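L-cysteine S-thiosulfotransferase subunit SoxA (Paracoccus denitrificans, PDB 2C1D) forms, with its partner SoxX, a heme enzyme that couples thiosulfate to a cysteine of the carrier protein SoxY, initiating sulfur oxidation. Local coordinates at residues A[86-98]-A[140-152]. Numbering follows the deposited sequence.
With HEC (heme c), chain I.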
ATOM      1  N   GLY A  86       0.456 -29.494 -18.449  1.00 27.75           N
ATOM      2  CA  GLY A  86      -0.175 -28.191 -18.584  1.00 28.26           C
ATOM      3  C   GLY A  86      -0.152 -27.388 -17.294  1.00 28.46           C
ATOM      4  O   GLY A  86      -0.048 -27.954 -16.198  1.00 27.60           O
ATOM      5  N   PRO A  87      -0.259 -26.071 -17.399  1.00 28.67           N
ATOM      6  CA  PRO A  87      -0.248 -25.226 -16.190  1.00 28.37           C
ATOM      7  C   PRO A  87      -1.530 -25.397 -15.371  1.00 28.02           C
ATOM      8  O   PRO A  87      -1.557 -25.010 -14.198  1.00 27.24           O
ATOM      9  CB  PRO A  87      -0.094 -23.811 -16.747  1.00 28.75           C
ATOM     10  CG  PRO A  87      -0.736 -23.870 -18.127  1.00 30.11           C
ATOM     11  CD  PRO A  87      -0.430 -25.287 -18.639  1.00 29.25           C
ATOM     12  N   GLU A  88      -2.581 -25.957 -15.972  1.00 27.85           N
ATOM     13  CA  GLU A  88      -3.790 -26.292 -15.215  1.00 28.35           C
ATOM     14  C   GLU A  88      -3.500 -27.251 -14.033  1.00 27.74           C
ATOM     15  O   GLU A  88      -4.353 -27.426 -13.144  1.00 26.99           O
ATOM     16  CB  GLU A  88      -4.919 -26.819 -16.113  1.00 30.02           C
ATOM     17  CG  GLU A  88      -4.687 -28.176 -16.796  1.00 32.59           C
ATOM     18  CD  GLU A  88      -3.950 -28.077 -18.138  1.00 35.52           C
ATOM     19  OE1 GLU A  88      -3.437 -26.995 -18.486  1.00 36.03           O
ATOM     20  OE2 GLU A  88      -3.879 -29.107 -18.841  1.00 38.80           O
ATOM     21  N   SER A  89      -2.308 -27.858 -14.031  1.00 26.70           N
ATOM     22  CA  SER A  89      -1.818 -28.693 -12.917  1.00 26.22           C
ATOM     23  C   SER A  89      -1.768 -27.904 -11.619  1.00 26.11           C
ATOM     24  O   SER A  89      -1.838 -28.471 -10.529  1.00 27.00           O
ATOM     25  CB  SER A  89      -0.424 -29.251 -13.247  1.00 25.70           C
ATOM     26  OG  SER A  89       0.547 -28.241 -13.430  1.00 26.88           O
ATOM     27  N   MET A  90      -1.647 -26.580 -11.741  1.00 25.28           N
ATOM     28  CA  MET A  90      -1.637 -25.696 -10.602  1.00 25.02           C
ATOM     29  C   MET A  90      -2.999 -25.107 -10.266  1.00 24.68           C
ATOM     30  O   MET A  90      -3.077 -24.145  -9.504  1.00 23.89           O
ATOM     31  CB  MET A  90      -0.609 -24.594 -10.820  1.00 24.78           C
ATOM     32  CG  MET A  90       0.817 -25.111 -10.981  1.00 25.61           C
ATOM     33  SD  MET A  90       1.322 -25.975  -9.476  1.00 27.75           S
ATOM     34  CE  MET A  90       2.553 -27.235 -10.119  1.00 31.40           C
ATOM     35  N   ALA A  91      -4.068 -25.685 -10.796  1.00 25.01           N
ATOM     36  CA  ALA A  91      -5.413 -25.211 -10.483  1.00 25.63           C
ATOM     37  C   ALA A  91      -5.640 -25.168  -8.965  1.00 25.41           C
ATOM     38  O   ALA A  91      -5.195 -26.067  -8.229  1.00 25.64           O
ATOM     39  CB  ALA A  91      -6.444 -26.050 -11.127  1.00 26.16           C
ATOM     40  N   GLY A  92      -6.293 -24.100  -8.516  1.00 25.08           N
ATOM     41  CA  GLY A  92      -6.655 -23.916  -7.121  1.00 25.02           C
ATOM     42  C   GLY A  92      -5.539 -23.325  -6.249  1.00 24.25           C
ATOM     43  O   GLY A  92      -5.813 -22.753  -5.207  1.00 25.69           O
ATOM     44  N   LEU A  93      -4.284 -23.476  -6.644  1.00 24.11           N
ATOM     45  CA  LEU A  93      -3.155 -23.145  -5.754  1.00 23.79           C
ATOM     46  C   LEU A  93      -3.139 -21.679  -5.334  1.00 24.24           C
ATOM     47  O   LEU A  93      -3.074 -21.357  -4.123  1.00 23.24           O
ATOM     48  CB  LEU A  93      -1.818 -23.512  -6.410  1.00 24.12           C
ATOM     49  CG  LEU A  93      -0.560 -23.329  -5.565  1.00 22.98           C
ATOM     50  CD1 LEU A  93      -0.606 -24.170  -4.271  1.00 23.49           C
ATOM     51  CD2 LEU A  93       0.683 -23.660  -6.355  1.00 22.56           C
ATOM     52  N   ARG A  94      -3.221 -20.792  -6.325  1.00 23.65           N
ATOM     53  CA  ARG A  94      -3.231 -19.358  -6.062  1.00 23.91           C
ATOM     54  C   ARG A  94      -4.324 -18.938  -5.062  1.00 23.74           C
ATOM     55  O   ARG A  94      -4.087 -18.063  -4.222  1.00 23.97           O
ATOM     56  CB  ARG A  94      -3.390 -18.590  -7.373  1.00 24.21           C
ATOM     57  CG  ARG A  94      -3.815 -17.114  -7.236  1.00 26.42           C
ATOM     58  CD  ARG A  94      -2.687 -16.248  -6.885  1.00 28.39           C
ATOM     59  NE  ARG A  94      -3.100 -14.853  -6.723  1.00 27.88           N
ATOM     60  CZ  ARG A  94      -3.672 -14.346  -5.648  1.00 27.73           C
ATOM     61  NH1 ARG A  94      -3.972 -15.117  -4.605  1.00 29.31           N
ATOM     62  NH2 ARG A  94      -3.946 -13.052  -5.598  1.00 26.83           N
ATOM     63  N   ALA A  95      -5.491 -19.561  -5.144  1.00 23.70           N
ATOM     64  CA  ALA A  95      -6.617 -19.228  -4.217  1.00 23.26           C
ATOM     65  C   ALA A  95      -6.325 -19.433  -2.733  1.00 22.92           C
ATOM     66  O   ALA A  95      -6.918 -18.739  -1.897  1.00 23.07           O
ATOM     67  CB  ALA A  95      -7.836 -19.979  -4.576  1.00 23.35           C
ATOM     68  N   VAL A  96      -5.456 -20.387  -2.412  1.00 23.45           N
ATOM     69  CA  VAL A  96      -5.163 -20.778  -1.031  1.00 23.94           C
ATOM     70  C   VAL A  96      -3.764 -20.326  -0.554  1.00 24.60           C
ATOM     71  O   VAL A  96      -3.299 -20.748   0.516  1.00 24.38           O
ATOM     72  CB  VAL A  96      -5.367 -22.338  -0.800  1.00 23.63           C
ATOM     73  CG1 VAL A  96      -6.797 -22.706  -1.054  1.00 24.71           C
ATOM     74  CG2 VAL A  96      -4.434 -23.224  -1.675  1.00 23.59           C
ATOM     75  N   MET A  97      -3.124 -19.452  -1.334  1.00 24.34           N
ATOM     76  CA  MET A  97      -1.752 -18.984  -1.056  1.00 24.79           C
ATOM     77  C   MET A  97      -1.766 -17.576  -0.446  1.00 24.51           C
ATOM     78  O   MET A  97      -2.670 -16.789  -0.731  1.00 23.95           O
ATOM     79  CB  MET A  97      -0.948 -19.015  -2.344  1.00 24.26           C
ATOM     80  CG  MET A  97      -0.528 -20.438  -2.734  1.00 25.18           C
ATOM     81  SD  MET A  97       0.721 -21.193  -1.613  1.00 26.92           S
ATOM     82  CE  MET A  97       2.096 -20.237  -2.054  1.00 26.26           C
ATOM     83  N   PRO A  98      -0.807 -17.229   0.419  1.00 24.81           N
ATOM     84  CA  PRO A  98       0.215 -18.122   1.000  1.00 24.48           C
ATOM     85  C   PRO A  98      -0.276 -19.188   1.982  1.00 23.78           C
ATOM     86  O   PRO A  98      -1.310 -19.017   2.611  1.00 22.70           O
ATOM     87  CB  PRO A  98       1.119 -17.157   1.802  1.00 23.55           C
ATOM     88  CG  PRO A  98       0.740 -15.810   1.386  1.00 26.56           C
ATOM     89  CD  PRO A  98      -0.648 -15.833   0.848  1.00 24.73           C
ATOM     90  N   LEU A 140       0.869 -16.560 -14.770  1.00 23.29           N
ATOM     91  CA  LEU A 140       0.349 -17.821 -15.323  1.00 23.81           C
ATOM     92  C   LEU A 140      -0.296 -18.699 -14.261  1.00 23.28           C
ATOM     93  O   LEU A 140      -1.419 -19.186 -14.437  1.00 23.46           O
ATOM     94  CB  LEU A 140       1.463 -18.611 -16.027  1.00 24.11           C
ATOM     95  CG  LEU A 140       1.084 -19.963 -16.635  1.00 25.19           C
ATOM     96  CD1 LEU A 140       0.088 -19.797 -17.785  1.00 27.17           C
ATOM     97  CD2 LEU A 140       2.346 -20.737 -17.078  1.00 26.60           C
ATOM     98  N   ILE A 141       0.385 -18.861 -13.129  1.00 23.14           N
ATOM     99  CA  ILE A 141      -0.159 -19.720 -12.071  1.00 23.25           C
ATOM    100  C   ILE A 141      -1.422 -19.117 -11.491  1.00 22.74           C
ATOM    101  O   ILE A 141      -2.414 -19.822 -11.237  1.00 22.65           O
ATOM    102  CB  ILE A 141       0.923 -20.011 -10.975  1.00 23.97           C
ATOM    103  CG1 ILE A 141       2.005 -20.912 -11.569  1.00 24.06           C
ATOM    104  CG2 ILE A 141       0.276 -20.634  -9.732  1.00 24.11           C
ATOM    105  CD1 ILE A 141       3.307 -20.938 -10.776  1.00 24.30           C
ATOM    106  N   SER A 142      -1.413 -17.806 -11.293  1.00 23.88           N
ATOM    107  CA  SER A 142      -2.553 -17.122 -10.663  1.00 24.20           C
ATOM    108  C   SER A 142      -3.797 -17.300 -11.513  1.00 24.14           C
ATOM    109  O   SER A 142      -4.894 -17.530 -10.990  1.00 23.20           O
ATOM    110  CB  SER A 142      -2.267 -15.635 -10.409  1.00 24.48           C
ATOM    111  OG  SER A 142      -3.401 -14.999  -9.809  1.00 24.24           O
ATOM    112  N   LEU A 143      -3.626 -17.282 -12.831  1.00 24.53           N
ATOM    113  CA  LEU A 143      -4.757 -17.493 -13.744  1.00 25.06           C
ATOM    114  C   LEU A 143      -5.454 -18.850 -13.582  1.00 25.14           C
ATOM    115  O   LEU A 143      -6.616 -18.995 -13.920  1.00 25.07           O
ATOM    116  CB  LEU A 143      -4.297 -17.362 -15.203  1.00 26.47           C
ATOM    117  CG  LEU A 143      -5.409 -17.246 -16.277  1.00 31.22           C
ATOM    118  CD1 LEU A 143      -6.444 -16.178 -16.014  1.00 32.50           C
ATOM    119  CD2 LEU A 143      -4.832 -16.990 -17.655  1.00 35.58           C
ATOM    120  N   GLN A 144      -4.736 -19.845 -13.076  1.00 24.69           N
ATOM    121  CA  GLN A 144      -5.275 -21.192 -12.903  1.00 23.91           C
ATOM    122  C   GLN A 144      -6.250 -21.283 -11.711  1.00 23.84           C
ATOM    123  O   GLN A 144      -6.881 -22.314 -11.496  1.00 23.19           O
ATOM    124  CB  GLN A 144      -4.131 -22.201 -12.782  1.00 23.66           C
ATOM    125  CG  GLN A 144      -2.994 -22.054 -13.855  1.00 22.63           C
ATOM    126  CD  GLN A 144      -3.493 -21.955 -15.289  1.00 24.43           C
ATOM    127  OE1 GLN A 144      -3.061 -21.080 -16.064  1.00 28.64           O
ATOM    128  NE2 GLN A 144      -4.367 -22.843 -15.653  1.00 20.75           N
ATOM    129  N   SER A 145      -6.399 -20.198 -10.967  1.00 23.68           N
ATOM    130  CA  SER A 145      -7.402 -20.115  -9.919  1.00 23.91           C
ATOM    131  C   SER A 145      -8.403 -18.977 -10.150  1.00 24.26           C
ATOM    132  O   SER A 145      -9.208 -18.652  -9.280  1.00 23.52           O
ATOM    133  CB  SER A 145      -6.712 -19.908  -8.572  1.00 24.79           C
ATOM    134  OG  SER A 145      -5.994 -21.049  -8.176  1.00 22.56           O
ATOM    135  N   ARG A 146      -8.372 -18.348 -11.312  1.00 24.96           N
ATOM    136  CA  ARG A 146      -9.290 -17.213 -11.544  1.00 24.83           C
ATOM    137  C   ARG A 146     -10.757 -17.606 -11.356  1.00 24.85           C
ATOM    138  O   ARG A 146     -11.219 -18.668 -11.840  1.00 23.59           O
ATOM    139  CB  ARG A 146      -9.043 -16.584 -12.920  1.00 25.03           C
ATOM    140  CG  ARG A 146      -9.989 -15.445 -13.289  1.00 24.38           C
ATOM    141  CD  ARG A 146      -9.540 -14.642 -14.463  1.00 25.67           C
ATOM    142  NE  ARG A 146      -9.630 -15.391 -15.718  1.00 25.66           N
ATOM    143  CZ  ARG A 146      -9.327 -14.870 -16.916  1.00 29.01           C
ATOM    144  NH1 ARG A 146      -8.908 -13.619 -17.010  1.00 28.52           N
ATOM    145  NH2 ARG A 146      -9.450 -15.604 -18.026  1.00 28.88           N
ATOM    146  N   GLY A 147     -11.484 -16.766 -10.619  1.00 24.66           N
ATOM    147  CA  GLY A 147     -12.864 -17.040 -10.272  1.00 25.30           C
ATOM    148  C   GLY A 147     -13.097 -17.854  -9.014  1.00 26.99           C
ATOM    149  O   GLY A 147     -14.229 -17.892  -8.487  1.00 27.10           O
ATOM    150  N   MET A 148     -12.051 -18.532  -8.533  1.00 26.47           N
ATOM    151  CA  MET A 148     -12.141 -19.252  -7.288  1.00 26.47           C
ATOM    152  C   MET A 148     -12.067 -18.291  -6.129  1.00 25.61           C
ATOM    153  O   MET A 148     -11.388 -17.250  -6.200  1.00 24.54           O
ATOM    154  CB  MET A 148     -11.030 -20.280  -7.192  1.00 26.94           C
ATOM    155  CG  MET A 148     -11.154 -21.365  -8.266  1.00 29.51           C
ATOM    156  SD  MET A 148      -9.785 -22.503  -8.140  1.00 31.28           S
ATOM    157  CE  MET A 148      -9.989 -23.475  -9.534  1.00 36.64           C
ATOM    158  N   ALA A 149     -12.779 -18.625  -5.060  1.00 24.43           N
ATOM    159  CA  ALA A 149     -12.751 -17.808  -3.873  1.00 24.89           C
ATOM    160  C   ALA A 149     -11.392 -17.926  -3.181  1.00 24.13           C
ATOM    161  O   ALA A 149     -10.884 -19.033  -2.965  1.00 24.05           O
ATOM    162  CB  ALA A 149     -13.839 -18.241  -2.921  1.00 26.07           C
ATOM    163  N   VAL A 150     -10.792 -16.782  -2.895  1.00 23.93           N
ATOM    164  CA  VAL A 150      -9.663 -16.694  -1.969  1.00 24.42           C
ATOM    165  C   VAL A 150     -10.106 -17.368  -0.687  1.00 25.14           C
ATOM    166  O   VAL A 150     -11.184 -17.091  -0.144  1.00 24.54           O
ATOM    167  CB  VAL A 150      -9.273 -15.212  -1.667  1.00 24.68           C
ATOM    168  CG1 VAL A 150      -8.261 -15.114  -0.513  1.00 24.03           C
ATOM    169  CG2 VAL A 150      -8.734 -14.521  -2.904  1.00 24.49           C
ATOM    170  N   ASN A 151      -9.273 -18.267  -0.222  1.00 25.98           N
ATOM    171  CA  ASN A 151      -9.570 -19.080   0.930  1.00 26.42           C
ATOM    172  C   ASN A 151      -8.259 -19.452   1.588  1.00 26.24           C
ATOM    173  O   ASN A 151      -7.799 -20.580   1.518  1.00 26.21           O
ATOM    174  CB  ASN A 151     -10.318 -20.350   0.499  1.00 27.13           C
ATOM    175  CG  ASN A 151     -10.746 -21.198   1.674  1.00 28.00           C
ATOM    176  OD1 ASN A 151     -10.906 -20.699   2.784  1.00 32.16           O
ATOM    177  ND2 ASN A 151     -10.913 -22.488   1.441  1.00 29.03           N
ATOM    178  N   VAL A 152      -7.652 -18.493   2.243  1.00 26.71           N
ATOM    179  CA  VAL A 152      -6.426 -18.795   2.953  1.00 27.08           C
ATOM    180  C   VAL A 152      -6.722 -19.141   4.411  1.00 26.56           C
ATOM    181  O   VAL A 152      -7.502 -18.464   5.115  1.00 26.15           O
ATOM    182  CB  VAL A 152      -5.285 -17.729   2.773  1.00 28.56           C
ATOM    183  CG1 VAL A 152      -5.565 -16.762   1.654  1.00 29.00           C
ATOM    184  CG2 VAL A 152      -4.882 -17.065   4.048  1.00 30.01           C
TER
HETATM  185 FE   HEC I1291       7.526 -27.938  -9.804  1.00 26.59          FE
HETATM  186  CHA HEC I1291       5.921 -28.443  -6.733  1.00 26.00           C
HETATM  187  CHB HEC I1291       6.009 -24.972 -10.102  1.00 26.08           C
HETATM  188  CHC HEC I1291       9.371 -27.398 -12.588  1.00 27.07           C
HETATM  189  CHD HEC I1291       8.430 -31.254  -9.818  1.00 26.23           C
HETATM  190  NA  HEC I1291       6.199 -26.930  -8.639  1.00 25.26           N
HETATM  191  C1A HEC I1291       5.652 -27.296  -7.433  1.00 25.93           C
HETATM  192  C2A HEC I1291       4.782 -26.244  -6.997  1.00 24.97           C
HETATM  193  C3A HEC I1291       4.811 -25.286  -7.931  1.00 25.94           C
HETATM  194  C4A HEC I1291       5.727 -25.685  -8.973  1.00 24.61           C
HETATM  195  CMA HEC I1291       4.054 -23.953  -7.915  1.00 26.61           C
HETATM  196  CAA HEC I1291       3.979 -26.269  -5.682  1.00 25.93           C
HETATM  197  CBA HEC I1291       2.850 -27.266  -5.861  1.00 25.44           C
HETATM  198  CGA HEC I1291       2.085 -27.572  -4.583  1.00 26.56           C
HETATM  199  O1A HEC I1291       2.614 -27.416  -3.459  1.00 24.75           O
HETATM  200  O2A HEC I1291       0.910 -28.000  -4.754  1.00 22.40           O
HETATM  201  NB  HEC I1291       7.639 -26.452 -11.138  1.00 27.19           N
HETATM  202  C1B HEC I1291       6.988 -25.246 -11.023  1.00 26.44           C
HETATM  203  C2B HEC I1291       7.550 -24.348 -12.021  1.00 26.18           C
HETATM  204  C3B HEC I1291       8.474 -25.020 -12.717  1.00 25.26           C
HETATM  205  C4B HEC I1291       8.547 -26.368 -12.171  1.00 26.65           C
HETATM  206  CMB HEC I1291       7.069 -22.902 -12.267  1.00 27.79           C
HETATM  207  CAB HEC I1291       9.343 -24.463 -13.892  1.00 27.21           C
HETATM  208  CBB HEC I1291      10.017 -23.326 -13.532  1.00 27.52           C
HETATM  209  NC  HEC I1291       8.677 -29.151 -11.000  1.00 27.21           N
HETATM  210  C1C HEC I1291       9.423 -28.683 -12.058  1.00 28.51           C
HETATM  211  C2C HEC I1291      10.160 -29.810 -12.597  1.00 27.94           C
HETATM  212  C3C HEC I1291      10.001 -30.863 -11.759  1.00 29.74           C
HETATM  213  C4C HEC I1291       8.988 -30.473 -10.791  1.00 27.16           C
HETATM  214  CMC HEC I1291      11.240 -29.661 -13.693  1.00 26.44           C
HETATM  215  CAC HEC I1291      10.624 -32.296 -11.870  1.00 31.78           C
HETATM  216  CBC HEC I1291      11.964 -32.427 -11.996  1.00 32.42           C
HETATM  217  ND  HEC I1291       7.208 -29.579  -8.472  1.00 24.45           N
HETATM  218  C1D HEC I1291       7.751 -30.843  -8.693  1.00 26.16           C
HETATM  219  C2D HEC I1291       7.512 -31.670  -7.527  1.00 25.34           C
HETATM  220  C3D HEC I1291       6.751 -30.792  -6.549  1.00 25.40           C
HETATM  221  C4D HEC I1291       6.598 -29.515  -7.227  1.00 27.19           C
HETATM  222  CMD HEC I1291       7.927 -33.133  -7.281  1.00 27.12           C
HETATM  223  CAD HEC I1291       6.247 -31.168  -5.147  1.00 23.59           C
HETATM  224  CBD HEC I1291       4.878 -31.765  -5.263  1.00 23.56           C
HETATM  225  CGD HEC I1291       4.268 -32.023  -3.887  1.00 23.81           C
HETATM  226  O1D HEC I1291       3.433 -32.969  -3.768  1.00 25.33           O
HETATM  227  O2D HEC I1291       4.606 -31.275  -2.943  1.00 25.06           O
HETATM  228  O   HOH W   1      -3.434 -21.430  -9.202  1.00 22.07           O
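Ala91 lies against Gln144 and Val96 against Val152, so the loop 86-98 runs roughly alongside the end of helix 132-143 and the chain beyond it in the same sense, with Arg94 reaching back to Ser142. Asn151 N donates to Ala95 O at 2.9 Å, nearly straight (168°), and Val150 CA adds a CH···O contact to the same oxygen. Two overlapping turns, type I from Leu143 to Arg146 and type II from Ser145 to Met148, bring Ser145 against Gly92. Ser145 OG takes a weak bond from Ala95 N (3.4 Å) and donates to a water that also accepts from Arg94 N and donates to Met90 O and Ile141 O. A chi1 of 163° swings CG of Arg94 opposite its backbone N, and Arg94 CD is 3.3 Å from Ser142 OG; the guanidinium goes on to Phe205 O, while Ser142 OG bonds Gly259 O. Met148 SD rests on Gly92 CA at 3.6 Å. Pro87 CB meets Leu140 CD2 at 3.9 Å, and Gln144 CG approaches Pro87 O at 3.3 Å. An alanine for Gln144 would remove that methylene and is likely to open a gap beside the Pro87 carbonyl. Water and Ser145 thus join this cytochrome c loop to the helix end and Asn151 joins it to the chain that follows, while Met90 CB packs on Ile141 CG2 (4.2 Å) and Met90 CE on heme C3A (3.7 Å).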